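PDB 1AGQ: glial cell-derived neurotrophic factor from Rattus norvegicus, which acts as a neurotrophic growth factor of the cystine-knot, TGF-beta-like family, probably signalling to neurons by binding cell-surface receptors. Local coordinates for residues B[103-108]-B[127-132]. Sequence-based numbering, arbitrary orientation.
Sequences CRPVAF and HSAKRC
V106 and A107 meet R131 in an antiparallel pairing of strands 103-108 and 129-134, interrupted by two classic beta bulges, in the cystine-knot core of this TGF-beta-like fold. The evidence for the bulges is a register that slips twice: P105 pairs with C132, A107 with R131, and F108 with A129. In the first, V106 and A107 both face R131, whose O takes a firm bond from V106 N (2.8 Å, 161° at the hydrogen) and a weak one from A107 N. The second mirrors it across the strands: K130 N (2.8 Å) and R131 N (3.3 Å) both donate to A107 O, from the same face of its carbonyl plane and well above it. Each bulge thus loads two donors onto one oxygen. Both strands carry knot cysteines: C103 is disulfide-bonded to C42 and C132 to C69.

P105 CB lies 3.7 Å from A129 CB, and the same P105 carbon covers a face of the F108 ring near its rim; Y80 of the second subunit packs on P105 as well. S128 O approaches F108 at the ring edge, near its plane, 3.3 Å from CD1. A107 and R131 share one face of the sheet. The R131 side chain crosses that of V106 at about a right angle, and its chain bends at chi3 (-57°). A107 CB sits 3.6 Å from R131 NE, while V106 CG2 lies over one guanidinium face, offset toward the rim and 3.5 Å from R131 NH1.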
loop_
_atom_site.group_PDB
_atom_site.type_symbol
_atom_site.label_atom_id
_atom_site.label_comp_id
_atom_site.label_asym_id
_atom_site.label_seq_id
_atom_site.Cartn_x
_atom_site.Cartn_y
_atom_site.Cartn_z
ATOM N N CYS B 103 8.346 -3.232 9.041
ATOM C CA CYS B 103 7.270 -2.316 8.671
ATOM C C CYS B 103 7.040 -1.390 9.868
ATOM O O CYS B 103 6.581 -1.833 10.913
ATOM C CB CYS B 103 6.016 -3.125 8.334
ATOM S SG CYS B 103 4.628 -2.091 7.776
ATOM N N ARG B 104 7.378 -0.119 9.698
ATOM C CA ARG B 104 7.308 0.898 10.748
ATOM C C ARG B 104 6.872 2.251 10.210
ATOM O O ARG B 104 6.800 2.468 8.999
ATOM C CB ARG B 104 8.703 1.053 11.369
ATOM C CG ARG B 104 9.278 -0.235 11.909
ATOM C CD ARG B 104 8.849 -0.420 13.353
ATOM N NE ARG B 104 9.257 0.740 14.132
ATOM C CZ ARG B 104 8.806 1.003 15.351
ATOM N NH1 ARG B 104 7.944 0.221 15.938
ATOM N NH2 ARG B 104 9.274 2.106 15.979
ATOM N N PRO B 105 6.542 3.201 11.117
ATOM C CA PRO B 105 6.144 4.505 10.591
ATOM C C PRO B 105 7.347 5.221 9.996
ATOM O O PRO B 105 8.433 5.218 10.585
ATOM C CB PRO B 105 5.621 5.257 11.828
ATOM C CG PRO B 105 5.420 4.182 12.879
ATOM C CD PRO B 105 6.454 3.136 12.575
ATOM N N VAL B 106 7.154 5.815 8.823
ATOM C CA VAL B 106 8.206 6.579 8.166
ATOM C C VAL B 106 7.840 8.041 8.380
ATOM O O VAL B 106 8.642 8.955 8.178
ATOM C CB VAL B 106 8.297 6.220 6.653
ATOM C CG1 VAL B 106 8.842 4.813 6.511
ATOM C CG2 VAL B 106 6.935 6.283 5.992
ATOM N N ALA B 107 6.603 8.251 8.816
ATOM C CA ALA B 107 6.091 9.584 9.106
ATOM C C ALA B 107 5.099 9.428 10.262
ATOM O O ALA B 107 4.428 8.403 10.380
ATOM C CB ALA B 107 5.401 10.156 7.889
ATOM N N PHE B 108 5.016 10.444 11.112
ATOM C CA PHE B 108 4.123 10.393 12.269
ATOM C C PHE B 108 3.044 11.473 12.182
ATOM O O PHE B 108 3.228 12.529 11.556
ATOM C CB PHE B 108 4.939 10.576 13.565
ATOM C CG PHE B 108 5.754 9.370 13.951
ATOM C CD1 PHE B 108 5.180 8.316 14.654
ATOM C CD2 PHE B 108 7.106 9.278 13.587
ATOM C CE1 PHE B 108 5.928 7.177 14.993
ATOM C CE2 PHE B 108 7.859 8.144 13.922
ATOM C CZ PHE B 108 7.271 7.093 14.623
ATOM N N HIS B 127 3.476 9.677 18.273
ATOM C CA HIS B 127 2.623 8.715 18.962
ATOM C C HIS B 127 1.723 7.893 18.044
ATOM O O HIS B 127 1.153 6.888 18.454
ATOM C CB HIS B 127 1.737 9.475 19.952
ATOM C CG HIS B 127 0.759 10.406 19.292
ATOM N ND1 HIS B 127 1.148 11.507 18.561
ATOM C CD2 HIS B 127 -0.595 10.383 19.247
ATOM C CE1 HIS B 127 0.077 12.124 18.094
ATOM N NE2 HIS B 127 -0.996 11.459 18.496
ATOM N N SER B 128 1.601 8.336 16.801
ATOM C CA SER B 128 0.742 7.673 15.845
ATOM C C SER B 128 1.352 7.743 14.447
ATOM O O SER B 128 1.929 8.762 14.057
ATOM C CB SER B 128 -0.631 8.345 15.847
ATOM O OG SER B 128 -1.583 7.561 15.155
ATOM N N ALA B 129 1.197 6.663 13.689
ATOM C CA ALA B 129 1.748 6.632 12.338
ATOM C C ALA B 129 0.909 7.429 11.341
ATOM O O ALA B 129 -0.325 7.452 11.414
ATOM C CB ALA B 129 1.872 5.189 11.861
ATOM N N LYS B 130 1.599 8.075 10.406
ATOM C CA LYS B 130 0.958 8.824 9.342
ATOM C C LYS B 130 1.225 8.062 8.030
ATOM O O LYS B 130 0.362 7.972 7.155
ATOM C CB LYS B 130 1.571 10.223 9.262
ATOM C CG LYS B 130 1.008 11.097 8.172
ATOM C CD LYS B 130 1.422 12.543 8.441
ATOM C CE LYS B 130 1.053 13.458 7.290
ATOM N NZ LYS B 130 1.747 14.773 7.404
ATOM N N ARG B 131 2.438 7.517 7.912
ATOM C CA ARG B 131 2.865 6.770 6.717
ATOM C C ARG B 131 3.694 5.593 7.187
ATOM O O ARG B 131 4.459 5.732 8.133
ATOM C CB ARG B 131 3.763 7.640 5.838
ATOM C CG ARG B 131 3.072 8.484 4.797
ATOM C CD ARG B 131 4.091 8.960 3.756
ATOM N NE ARG B 131 5.204 9.709 4.346
ATOM C CZ ARG B 131 6.492 9.453 4.114
ATOM N NH1 ARG B 131 6.843 8.465 3.302
ATOM N NH2 ARG B 131 7.435 10.185 4.698
ATOM N N CYS B 132 3.560 4.457 6.506
ATOM C CA CYS B 132 4.283 3.227 6.841
ATOM C C CYS B 132 5.335 2.899 5.792
ATOM O O CYS B 132 5.157 3.219 4.618
ATOM C CB CYS B 132 3.308 2.062 6.922
ATOM S SG CYS B 132 2.106 2.298 8.254
#